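Nicotinate phosphoribosyltransferase (Porphyromonas gingivalis, PDB 2IM5) probably catalyses the ATP-dependent formation of nicotinate mononucleotide from nicotinate and phosphoribosyl diphosphate, a step in NAD biosynthesis. Local coordinates at residues Y19-L24 and I216-A221; P92-V97 and L113-L118; V247-D250 and V256-R259; L351-M356 and D360-C365; V366-S369 and K374-G377. All coordinates share one frame; numbering follows the deposited sequence.

How the contacts relate
Contacts 1 and 3 are buried and apolar across their interfaces, resting on aromatic rings; contacts 2, 4 and 5 are only partly buried and rely more on polar bonds. Contacts 2 and 4 reach the same antiparallel sheet at its two outermost strands, 95-99 and 363-364, whereas contact 3 sits at an outer strand of the parallel sheet. Contact 1 joins the others in space: its Phe218 packs on Leu113 of contact 2 and Cys354 of contact 4, and Gln217 probably hydrogen-bonds to Val366 of contact 5. Contact 5 directly continues the chain of contact 4 and touches contact 3, where Ser369 lies against Asp250.

Contact 1 of 5, residues Y19-L24 and I216-A221; sequences YAYAKL and IQFHGA
Tyr21 directs the edge of its ring at the face of Phe218, an edge-to-face pair with ring centroids 5.7 Å apart and planes at 77°. Starting at the backbone, Tyr21 CB rests against the CB of Tyr114. The chi1 torsion of -69° sets CG anti to the carbonyl carbon, and from there the ring reaches away from its own helix. CD1 passes the CD2 methyl of Leu113. One atom farther, Tyr21 CE1 packs closely on that methyl and also stands over the Phe218 face, 4.2 Å from Phe218 CG. This is a sparse helix-to-helix contact: helix 12-24 belongs to the N-terminal family region and helix 213-223 to the TIM-barrel-related region of the NAPRTase chain, and the nearest CA atoms, those of Tyr21 and Phe218, are 9.9 Å apart. Two aromatic side chains bridge that gap, with Leu113 from helix 113-116 wedged against both. On the ring's far part, CZ still has the same Leu113 methyl, CD2, as its neighbour. The tip, Tyr21 OH, hydrogen-bonds to Glu214 OE1, near the start of the same helix that carries Phe218. Phe218 also forms an edge-to-face pair with Phe25 and packs on Cys354 of strand 347-355.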
# COMPACT_ATOMS: atom_id res chain seq x y z
N TYR A 19 8.23 -8.66 7.29
CA TYR A 19 9.04 -9.87 7.43
C TYR A 19 10.29 -9.76 6.57
O TYR A 19 11.37 -10.19 6.98
CB TYR A 19 8.26 -11.13 7.03
CG TYR A 19 9.14 -12.35 6.96
CD1 TYR A 19 9.91 -12.75 8.06
CD2 TYR A 19 9.29 -13.07 5.77
CE1 TYR A 19 10.80 -13.81 7.97
CE2 TYR A 19 10.18 -14.14 5.67
CZ TYR A 19 10.93 -14.50 6.77
OH TYR A 19 11.83 -15.54 6.68
N ALA A 20 10.15 -9.17 5.39
CA ALA A 20 11.31 -8.99 4.53
C ALA A 20 12.38 -8.17 5.27
O ALA A 20 13.56 -8.50 5.21
CB ALA A 20 10.92 -8.30 3.23
N TYR A 21 11.96 -7.11 5.97
CA TYR A 21 12.92 -6.30 6.74
C TYR A 21 13.49 -7.12 7.91
O TYR A 21 14.69 -7.10 8.17
CB TYR A 21 12.27 -5.05 7.34
CG TYR A 21 11.83 -3.99 6.36
CD1 TYR A 21 12.68 -3.53 5.36
CD2 TYR A 21 10.58 -3.38 6.50
CE1 TYR A 21 12.30 -2.49 4.51
CE2 TYR A 21 10.19 -2.33 5.66
CZ TYR A 21 11.05 -1.89 4.67
OH TYR A 21 10.66 -0.85 3.86
N ALA A 22 12.61 -7.83 8.61
CA ALA A 22 13.01 -8.64 9.76
C ALA A 22 14.03 -9.71 9.39
O ALA A 22 14.92 -10.04 10.19
CB ALA A 22 11.78 -9.28 10.39
N LYS A 23 13.92 -10.25 8.18
CA LYS A 23 14.85 -11.28 7.75
C LYS A 23 16.17 -10.73 7.24
O LYS A 23 17.24 -11.12 7.71
CB LYS A 23 14.25 -12.14 6.64
CG LYS A 23 15.24 -13.20 6.14
CD LYS A 23 14.76 -13.95 4.92
CE LYS A 23 15.75 -15.06 4.57
NZ LYS A 23 15.40 -15.76 3.30
N LEU A 24 16.09 -9.81 6.28
CA LEU A 24 17.28 -9.26 5.67
C LEU A 24 17.87 -7.98 6.26
O LEU A 24 19.08 -7.76 6.13
CB LEU A 24 17.04 -9.05 4.17
CG LEU A 24 16.64 -10.29 3.36
CD1 LEU A 24 16.32 -9.86 1.91
CD2 LEU A 24 17.79 -11.33 3.37
N ILE A 216 11.37 -0.66 -2.33
CA ILE A 216 12.30 -0.23 -3.38
C ILE A 216 13.07 1.01 -2.91
O ILE A 216 14.27 1.12 -3.12
CB ILE A 216 11.56 0.15 -4.68
CG1 ILE A 216 10.60 -0.96 -5.10
CG2 ILE A 216 12.57 0.42 -5.78
CD1 ILE A 216 11.25 -2.25 -5.38
N GLN A 217 12.36 1.95 -2.31
CA GLN A 217 12.96 3.19 -1.82
C GLN A 217 14.06 2.93 -0.79
O GLN A 217 15.07 3.62 -0.77
CB GLN A 217 11.87 4.06 -1.21
CG GLN A 217 10.91 4.64 -2.21
CD GLN A 217 9.84 5.48 -1.54
OE1 GLN A 217 8.90 4.94 -0.95
NE2 GLN A 217 9.99 6.80 -1.59
N PHE A 218 13.83 1.95 0.08
CA PHE A 218 14.83 1.61 1.09
C PHE A 218 16.10 1.19 0.34
O PHE A 218 17.19 1.65 0.67
CB PHE A 218 14.33 0.46 1.96
CG PHE A 218 15.37 -0.08 2.90
CD1 PHE A 218 15.77 0.65 4.02
CD2 PHE A 218 15.97 -1.32 2.66
CE1 PHE A 218 16.75 0.16 4.88
CE2 PHE A 218 16.95 -1.82 3.52
CZ PHE A 218 17.34 -1.08 4.63
N HIS A 219 15.94 0.34 -0.67
CA HIS A 219 17.07 -0.15 -1.45
C HIS A 219 17.76 0.99 -2.20
O HIS A 219 18.98 0.99 -2.36
CB HIS A 219 16.61 -1.25 -2.41
CG HIS A 219 16.31 -2.55 -1.73
ND1 HIS A 219 17.23 -3.57 -1.64
CD2 HIS A 219 15.21 -2.98 -1.08
CE1 HIS A 219 16.71 -4.57 -0.95
NE2 HIS A 219 15.48 -4.23 -0.60
N GLY A 220 16.98 1.96 -2.66
CA GLY A 220 17.57 3.08 -3.37
C GLY A 220 18.42 3.93 -2.45
O GLY A 220 19.49 4.41 -2.84
N ALA A 221 17.96 4.11 -1.22
CA ALA A 221 18.69 4.91 -0.25
C ALA A 221 19.96 4.23 0.23
O ALA A 221 20.99 4.88 0.42
CB ALA A 221 17.79 5.22 0.94

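Contact 2 of 5, residues P92-V97 and L113-L118; sequences PEEVTV and LYRVTL
Glu94 and Arg115 form a salt bridge through a single pair of atoms, Arg115 NE donating to Glu94 OE2 at 2.9 Å with an N-H...O angle of 161°. The oxygen is met on its syn side and lies near the guanidinium plane, at its edge, while the carboxylate and guanidinium planes stand 70° apart. That twist fits a single-pronged bond through NE rather than a two-pronged pairing. Arg115 makes the approach possible by bending at chi3 (62°), which brings NE up to the acid as the two side chains cross at about a right angle. Glu94 OE1 meets both a packed and a hydrated partner. The packed one is Val116 CG1, 3.7 Å from Glu94 OE1, on a residue buried against Phe32 of strand 29-36. The looser one is a water that donates to Glu94 OE1 at 2.6 Å and accepts from Arg115 NH2 at 2.9 Å, spanning the two groups where they do not meet directly. The 3-10 turn leading into edge strand 95-99 is thus tied to helix 113-116, within the N-terminal family region. Trp119 NE1 also bonds Glu94 OE1, and Arg89 O accepts from Arg115 NH2. With both carboxylate oxygens engaged by donors, a charged Glu94 is probably favoured and its rotation restricted.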
# COMPACT_ATOMS: atom_id res chain seq x y z
N PRO A 92 4.14 3.02 21.51
CA PRO A 92 3.75 4.41 21.29
C PRO A 92 4.87 5.44 21.30
O PRO A 92 4.76 6.46 20.64
CB PRO A 92 2.74 4.67 22.41
CG PRO A 92 2.16 3.33 22.66
CD PRO A 92 3.38 2.44 22.63
N GLU A 93 5.95 5.19 22.04
CA GLU A 93 7.01 6.17 22.08
C GLU A 93 7.83 6.28 20.80
O GLU A 93 8.67 7.16 20.68
CB GLU A 93 7.92 5.96 23.29
CG GLU A 93 8.54 4.61 23.40
CD GLU A 93 9.23 4.42 24.74
OE1 GLU A 93 8.60 4.76 25.76
OE2 GLU A 93 10.38 3.92 24.77
N GLU A 94 7.59 5.40 19.83
CA GLU A 94 8.30 5.47 18.55
C GLU A 94 7.61 6.55 17.70
O GLU A 94 8.13 6.99 16.68
CB GLU A 94 8.22 4.14 17.79
CG GLU A 94 8.80 2.93 18.49
CD GLU A 94 8.49 1.63 17.75
OE1 GLU A 94 7.46 1.59 17.05
OE2 GLU A 94 9.26 0.65 17.88
N VAL A 95 6.43 6.96 18.15
CA VAL A 95 5.61 7.94 17.42
C VAL A 95 5.50 9.30 18.10
O VAL A 95 5.20 9.38 19.29
CB VAL A 95 4.18 7.38 17.23
CG1 VAL A 95 3.36 8.33 16.38
CG2 VAL A 95 4.24 6.00 16.60
N THR A 96 5.70 10.37 17.33
CA THR A 96 5.59 11.73 17.85
C THR A 96 4.56 12.51 17.05
O THR A 96 4.69 12.66 15.84
CB THR A 96 6.94 12.49 17.78
OG1 THR A 96 7.93 11.79 18.56
CG2 THR A 96 6.79 13.91 18.33
N VAL A 97 3.54 13.01 17.74
CA VAL A 97 2.48 13.77 17.10
C VAL A 97 2.54 15.23 17.54
O VAL A 97 2.78 15.52 18.71
CB VAL A 97 1.09 13.22 17.47
CG1 VAL A 97 0.00 14.03 16.76
CG2 VAL A 97 1.00 11.75 17.11
N LEU A 113 13.19 -0.33 11.45
CA LEU A 113 12.32 -0.40 10.29
C LEU A 113 11.28 -1.53 10.30
O LEU A 113 10.11 -1.30 9.96
CB LEU A 113 13.17 -0.44 9.02
CG LEU A 113 12.49 -0.34 7.64
CD1 LEU A 113 11.43 0.75 7.62
CD2 LEU A 113 13.55 -0.04 6.58
N TYR A 114 11.69 -2.74 10.68
CA TYR A 114 10.74 -3.84 10.69
C TYR A 114 9.61 -3.57 11.68
O TYR A 114 8.50 -4.10 11.53
CB TYR A 114 11.43 -5.18 10.99
CG TYR A 114 11.91 -5.38 12.41
CD1 TYR A 114 11.05 -5.87 13.40
CD2 TYR A 114 13.21 -5.06 12.77
CE1 TYR A 114 11.48 -6.04 14.72
CE2 TYR A 114 13.66 -5.22 14.08
CZ TYR A 114 12.79 -5.71 15.05
OH TYR A 114 13.24 -5.87 16.33
N ARG A 115 9.87 -2.74 12.68
CA ARG A 115 8.86 -2.40 13.66
C ARG A 115 7.98 -1.23 13.21
O ARG A 115 6.76 -1.36 13.10
CB ARG A 115 9.49 -2.02 15.00
CG ARG A 115 10.14 -3.16 15.77
CD ARG A 115 10.52 -2.67 17.16
NE ARG A 115 9.33 -2.26 17.90
CZ ARG A 115 8.53 -3.11 18.55
NH1 ARG A 115 8.79 -4.41 18.57
NH2 ARG A 115 7.43 -2.66 19.14
N VAL A 116 8.60 -0.07 12.94
CA VAL A 116 7.83 1.12 12.57
C VAL A 116 7.07 1.09 11.25
O VAL A 116 6.15 1.88 11.05
CB VAL A 116 8.71 2.40 12.62
CG1 VAL A 116 9.33 2.53 14.01
CG2 VAL A 116 9.78 2.37 11.55
N THR A 117 7.43 0.19 10.34
CA THR A 117 6.70 0.14 9.09
C THR A 117 5.24 -0.25 9.37
O THR A 117 4.33 0.12 8.63
CB THR A 117 7.33 -0.87 8.11
OG1 THR A 117 6.66 -0.78 6.84
CG2 THR A 117 7.20 -2.30 8.64
N LEU A 118 5.01 -0.98 10.46
CA LEU A 118 3.67 -1.42 10.83
C LEU A 118 2.72 -0.30 11.28
O LEU A 118 1.51 -0.50 11.34
CB LEU A 118 3.76 -2.50 11.92
CG LEU A 118 4.64 -3.71 11.58
CD1 LEU A 118 4.68 -4.66 12.77
CD2 LEU A 118 4.11 -4.42 10.34
O HOH W 1 6.07 -0.45 17.80

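Contact 3 of 5, residues V247-D250 and V256-R259; sequences VLTD and VFMR
Thr249 places its methyl over one face of the Phe257 ring, the one CH-pi contact between segments 247-250 and 256-259. Thr249 CG2 lies 3.6 Å from the ring centroid, 16° off the normal, and its closest ring atom is Phe257 CE2 at 3.5 Å. The two side chains cross at about a right angle. Thr249 CG2 is anti to the carbonyl carbon (chi1, measured to OG1, is 70°), which turns the methyl onto the ring and leaves OG1 to hydrogen-bond with Thr254 OG1, a residue between the two segments.

Apolar packing adds to the CH-pi contact. Both Val247 methyls meet the far end of the ring: CG2 is 3.8 Å from Phe257 CE1, and CG1 is likewise 3.8 Å from Phe257 CZ. Val247 and Phe257 approach from opposite directions. Met258 adds a looser touch, its CE 4.3 Å from Thr249 CG2.

Backbone atoms supply a third kind of contact. Thr249 O comes to 3.3 Å from Phe257 CB, and Leu248 O sits obliquely to the ring, 3.8 Å from Phe257 CE1. Both are van der Waals contacts, and the strand end and the helix share no hydrogen bond.

Strand 246-248 is an outermost strand of the parallel sheet, paired with strand 271-274, and helix 254-260 follows it directly in the chain. Phe257 packs between the strand end and helix 228-240, on Asn229 and Met233, while Met258 reaches Leu272 on the neighbouring strand.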
# COMPACT_ATOMS: atom_id res chain seq x y z
N VAL A 247 5.56 -6.77 -9.21
CA VAL A 247 6.52 -5.71 -8.95
C VAL A 247 6.06 -4.32 -9.39
O VAL A 247 5.42 -4.16 -10.43
CB VAL A 247 7.88 -6.04 -9.61
CG1 VAL A 247 7.72 -6.12 -11.12
CG2 VAL A 247 8.92 -4.97 -9.23
N LEU A 248 6.36 -3.33 -8.56
CA LEU A 248 6.04 -1.93 -8.82
C LEU A 248 7.16 -1.40 -9.70
O LEU A 248 8.33 -1.66 -9.43
CB LEU A 248 5.99 -1.13 -7.52
CG LEU A 248 4.63 -1.02 -6.85
CD1 LEU A 248 4.79 -0.39 -5.47
CD2 LEU A 248 3.70 -0.17 -7.72
N THR A 249 6.81 -0.65 -10.73
CA THR A 249 7.80 -0.14 -11.67
C THR A 249 8.07 1.37 -11.68
O THR A 249 9.08 1.80 -12.21
CB THR A 249 7.41 -0.52 -13.11
OG1 THR A 249 6.25 0.23 -13.50
CG2 THR A 249 7.09 -2.01 -13.21
N ASP A 250 7.19 2.16 -11.07
CA ASP A 250 7.35 3.62 -11.12
C ASP A 250 8.15 4.33 -10.03
O ASP A 250 8.27 5.56 -10.07
CB ASP A 250 5.96 4.26 -11.21
CG ASP A 250 5.16 4.13 -9.92
OD1 ASP A 250 5.40 3.16 -9.17
OD2 ASP A 250 4.30 4.99 -9.65
N VAL A 256 12.96 3.96 -16.44
CA VAL A 256 14.20 3.50 -15.85
C VAL A 256 14.04 2.01 -15.49
O VAL A 256 14.93 1.21 -15.74
CB VAL A 256 14.54 4.29 -14.57
CG1 VAL A 256 15.65 3.60 -13.80
CG2 VAL A 256 14.96 5.71 -14.95
N PHE A 257 12.89 1.65 -14.93
CA PHE A 257 12.64 0.26 -14.57
C PHE A 257 12.74 -0.65 -15.79
O PHE A 257 13.50 -1.62 -15.79
CB PHE A 257 11.24 0.10 -13.97
CG PHE A 257 10.91 -1.31 -13.57
CD1 PHE A 257 11.15 -1.75 -12.28
CD2 PHE A 257 10.40 -2.21 -14.51
CE1 PHE A 257 10.90 -3.08 -11.92
CE2 PHE A 257 10.14 -3.54 -14.16
CZ PHE A 257 10.39 -3.97 -12.86
N MET A 258 11.97 -0.33 -16.82
CA MET A 258 11.96 -1.13 -18.05
C MET A 258 13.34 -1.26 -18.69
O MET A 258 13.73 -2.36 -19.09
CB MET A 258 10.97 -0.54 -19.06
CG MET A 258 9.50 -0.73 -18.68
SD MET A 258 9.02 -2.46 -18.38
CE MET A 258 7.55 -2.22 -17.49
N ARG A 259 14.06 -0.16 -18.77
CA ARG A 259 15.39 -0.17 -19.35
C ARG A 259 16.31 -1.15 -18.63
O ARG A 259 17.17 -1.77 -19.26
CB ARG A 259 16.01 1.24 -19.31
CG ARG A 259 17.34 1.36 -20.02
CD ARG A 259 17.94 2.75 -19.86
NE ARG A 259 16.99 3.80 -20.22
CZ ARG A 259 16.50 4.70 -19.37
NH1 ARG A 259 16.87 4.68 -18.10
NH2 ARG A 259 15.62 5.60 -19.79

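Contact 4 of 5, residues L351-M356 and D360-C365; sequences LWKCKM and DDWHYC
Met356 N donates to Asp360 OD2 at 2.8 Å, nearly straight at 170° and onto the anti lone pair, closing the turn end of the hairpin formed by strands 347-355 and 363-364. Asp360 also accepts on OD1 from His363 NE2, 3.2 Å away, so its carboxylate braces both arms. Farther along, Cys354 and His363 form an antiparallel hydrogen-bonded pair, with Cys354 N to His363 O at 2.9 Å and His363 N to Cys354 O at 2.8 Å. Cys365 N then bonds Trp352 O, approaching from above the carbonyl plane.

Outward from the backbone, the indole of Trp362 is clamped between two lysines. Lys353 NZ stands 3.9 Å from the centroid of its five-membered ring, 2° off the normal; Lys355 NZ lies over the opposite face, with Lys355 CE 3.5 Å from the same centroid. Lys353 runs extended along the ring, whereas Lys355 reaches it by bending at chi3 (60°). On the sheet's other face, Cys354 SG packs against Cys365 SG at 3.7 Å, near Phe218 of helix 213-223.

Lys355 NZ also makes weak hydrogen bonds to Asp360 O (3.1 Å) and Ala358 O; with the indole, these should offset part of the cost of holding two cations around one ring.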
# COMPACT_ATOMS: atom_id res chain seq x y z
N LEU A 351 8.05 6.63 4.04
CA LEU A 351 9.38 6.42 4.58
C LEU A 351 10.17 7.62 4.07
O LEU A 351 10.34 7.79 2.86
CB LEU A 351 9.99 5.12 4.02
CG LEU A 351 11.41 4.82 4.51
CD1 LEU A 351 11.41 4.71 6.03
CD2 LEU A 351 11.92 3.54 3.86
N TRP A 352 10.64 8.44 4.98
CA TRP A 352 11.38 9.65 4.62
C TRP A 352 12.89 9.48 4.60
O TRP A 352 13.59 10.12 3.82
CB TRP A 352 11.00 10.78 5.57
CG TRP A 352 11.44 12.12 5.09
CD1 TRP A 352 12.54 12.82 5.48
CD2 TRP A 352 10.80 12.90 4.07
NE1 TRP A 352 12.63 14.00 4.77
CE2 TRP A 352 11.58 14.07 3.90
CE3 TRP A 352 9.65 12.73 3.29
CZ2 TRP A 352 11.24 15.06 2.97
CZ3 TRP A 352 9.31 13.72 2.37
CH2 TRP A 352 10.11 14.87 2.22
N LYS A 353 13.40 8.63 5.49
CA LYS A 353 14.83 8.37 5.57
C LYS A 353 15.07 7.06 6.30
O LYS A 353 14.20 6.57 7.03
CB LYS A 353 15.55 9.52 6.28
CG LYS A 353 15.15 9.70 7.72
CD LYS A 353 15.94 10.84 8.37
CE LYS A 353 15.62 10.95 9.85
NZ LYS A 353 16.35 12.07 10.49
N CYS A 354 16.26 6.49 6.11
CA CYS A 354 16.61 5.23 6.73
C CYS A 354 18.12 5.07 6.84
O CYS A 354 18.89 5.88 6.33
CB CYS A 354 16.06 4.08 5.88
SG CYS A 354 16.65 4.10 4.17
N LYS A 355 18.52 4.01 7.53
CA LYS A 355 19.92 3.67 7.71
C LYS A 355 20.00 2.15 7.85
O LYS A 355 19.03 1.52 8.25
CB LYS A 355 20.49 4.37 8.95
CG LYS A 355 19.72 4.12 10.21
CD LYS A 355 20.46 4.65 11.43
CE LYS A 355 20.70 6.14 11.35
NZ LYS A 355 21.43 6.63 12.56
N MET A 356 21.15 1.58 7.49
CA MET A 356 21.35 0.13 7.55
C MET A 356 21.47 -0.40 8.98
O MET A 356 21.00 -1.50 9.29
CB MET A 356 22.60 -0.25 6.75
CG MET A 356 22.73 -1.75 6.53
SD MET A 356 21.41 -2.38 5.47
CE MET A 356 22.38 -2.82 4.04
N ASP A 360 25.08 3.67 11.15
CA ASP A 360 25.12 4.19 9.78
C ASP A 360 24.55 5.61 9.78
O ASP A 360 23.90 6.03 10.75
CB ASP A 360 24.30 3.26 8.86
CG ASP A 360 24.19 3.77 7.41
OD1 ASP A 360 25.12 4.46 6.93
OD2 ASP A 360 23.16 3.46 6.75
N ASP A 361 24.82 6.36 8.72
CA ASP A 361 24.28 7.71 8.61
C ASP A 361 22.87 7.59 8.06
O ASP A 361 22.50 6.54 7.53
CB ASP A 361 25.10 8.56 7.63
CG ASP A 361 26.51 8.84 8.13
OD1 ASP A 361 26.65 9.39 9.24
OD2 ASP A 361 27.47 8.51 7.40
N TRP A 362 22.09 8.65 8.18
CA TRP A 362 20.74 8.65 7.65
C TRP A 362 20.82 8.90 6.15
O TRP A 362 21.66 9.67 5.69
CB TRP A 362 19.89 9.76 8.28
CG TRP A 362 19.39 9.43 9.64
CD1 TRP A 362 19.81 9.96 10.83
CD2 TRP A 362 18.34 8.50 9.97
NE1 TRP A 362 19.09 9.42 11.87
CE2 TRP A 362 18.18 8.52 11.37
CE3 TRP A 362 17.53 7.65 9.21
CZ2 TRP A 362 17.24 7.73 12.03
CZ3 TRP A 362 16.59 6.86 9.86
CH2 TRP A 362 16.45 6.91 11.26
N HIS A 363 19.95 8.25 5.39
CA HIS A 363 19.89 8.41 3.95
C HIS A 363 18.44 8.72 3.59
O HIS A 363 17.53 8.00 3.98
CB HIS A 363 20.32 7.11 3.25
CG HIS A 363 21.71 6.67 3.60
ND1 HIS A 363 22.83 7.31 3.11
CD2 HIS A 363 22.16 5.69 4.42
CE1 HIS A 363 23.91 6.74 3.62
NE2 HIS A 363 23.53 5.76 4.42
N TYR A 364 18.23 9.81 2.86
CA TYR A 364 16.89 10.21 2.45
C TYR A 364 16.35 9.31 1.36
O TYR A 364 17.10 8.85 0.50
CB TYR A 364 16.88 11.65 1.94
CG TYR A 364 17.05 12.67 3.03
CD1 TYR A 364 16.20 12.68 4.14
CD2 TYR A 364 18.05 13.64 2.95
CE1 TYR A 364 16.35 13.62 5.15
CE2 TYR A 364 18.21 14.59 3.97
CZ TYR A 364 17.35 14.57 5.07
OH TYR A 364 17.50 15.49 6.08
N CYS A 365 15.04 9.06 1.41
CA CYS A 365 14.36 8.24 0.42
C CYS A 365 13.55 9.14 -0.50
O CYS A 365 12.99 10.14 -0.05
CB CYS A 365 13.42 7.23 1.09
SG CYS A 365 14.21 6.04 2.21
O HOH W 2 9.90 9.68 0.46
O HOH W 3 13.27 12.27 1.65

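Contact 5 of 5, residues V366-S369 and K374-G377; sequences VKLS and KHTG
Lys367 and Thr376 form a single antiparallel hydrogen-bonded bridge that uses both backbone groups of each residue. Lys367 N donates to Thr376 O at 3.1 Å, and Thr376 N returns a bond to Lys367 O at 3.0 Å. Two CA-H...O contacts flank it: Val366 CA to Thr376 O and His375 CA to Lys367 O, so each bridge carbonyl has a second, weaker neighbour. Val366 O accepts from Gln217 NE2 of helix 213-223.

Past the bridge the pairing ends. Ser369 OG lies within reach of two carbonyls, 3.1 Å from Lys374 O and 2.7 Å from Leu368 O, and which of them its one proton serves is not settled; OG also has Val371 N as a hydrogen-bond donor. A water lies within bonding distance of Leu368 O and, at the edge of the His375 ring, 2.6 Å from His375 NE2.

His375 packs as well as binds: Leu368 CD2 lies over its face, 4.2 Å from the ring centroid, while helix 379-389 touches it through Ile382 and Met386. Gly377 meets Val366 at the other end, with backbone angles (phi 120°) suited to glycine.

This loop hairpin before the C-terminal helix is therefore joined by a two-bond bridge, and the polar atoms beyond it are met by a hydroxyl and a water.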
# COMPACT_ATOMS: atom_id res chain seq x y z
N VAL A 366 13.48 8.79 -1.77
CA VAL A 366 12.70 9.58 -2.71
C VAL A 366 11.87 8.67 -3.58
O VAL A 366 12.10 7.46 -3.64
CB VAL A 366 13.59 10.47 -3.61
CG1 VAL A 366 14.48 11.36 -2.77
CG2 VAL A 366 14.43 9.61 -4.52
N LYS A 367 10.89 9.25 -4.25
CA LYS A 367 10.01 8.53 -5.16
C LYS A 367 9.73 9.48 -6.32
O LYS A 367 9.40 10.64 -6.09
CB LYS A 367 8.70 8.15 -4.47
CG LYS A 367 7.71 7.48 -5.40
CD LYS A 367 6.39 7.25 -4.72
CE LYS A 367 5.32 6.90 -5.74
NZ LYS A 367 3.98 6.81 -5.09
N LEU A 368 9.85 8.99 -7.55
CA LEU A 368 9.63 9.83 -8.71
C LEU A 368 8.27 9.70 -9.41
O LEU A 368 7.71 10.70 -9.85
CB LEU A 368 10.76 9.60 -9.71
CG LEU A 368 12.18 9.80 -9.17
CD1 LEU A 368 13.19 9.60 -10.30
CD2 LEU A 368 12.33 11.20 -8.58
N SER A 369 7.75 8.48 -9.51
CA SER A 369 6.47 8.23 -10.17
C SER A 369 6.53 8.51 -11.68
O SER A 369 7.51 9.05 -12.18
CB SER A 369 5.34 9.08 -9.57
OG SER A 369 5.13 10.27 -10.32
N LYS A 374 5.59 15.31 -10.45
CA LYS A 374 5.11 14.70 -9.21
C LYS A 374 6.19 13.85 -8.57
O LYS A 374 6.38 12.69 -8.94
CB LYS A 374 3.89 13.83 -9.49
CG LYS A 374 2.66 14.62 -9.91
CD LYS A 374 2.21 15.58 -8.82
CE LYS A 374 0.87 16.21 -9.16
NZ LYS A 374 -0.19 15.16 -9.31
N HIS A 375 6.91 14.43 -7.62
CA HIS A 375 7.99 13.74 -6.92
C HIS A 375 7.82 13.96 -5.42
O HIS A 375 7.22 14.94 -5.00
CB HIS A 375 9.34 14.33 -7.37
CG HIS A 375 9.56 14.28 -8.85
ND1 HIS A 375 10.37 15.18 -9.50
CD2 HIS A 375 9.10 13.44 -9.80
CE1 HIS A 375 10.41 14.89 -10.79
NE2 HIS A 375 9.64 13.83 -11.00
N THR A 376 8.36 13.04 -4.63
CA THR A 376 8.27 13.17 -3.18
C THR A 376 9.62 12.90 -2.54
O THR A 376 10.37 12.04 -3.01
CB THR A 376 7.24 12.20 -2.58
OG1 THR A 376 7.61 10.85 -2.89
CG2 THR A 376 5.86 12.48 -3.14
N GLY A 377 9.92 13.63 -1.47
CA GLY A 377 11.18 13.46 -0.78
C GLY A 377 12.02 14.72 -0.77
O GLY A 377 11.69 15.72 -1.42
O HOH W 4 8.59 11.92 -12.43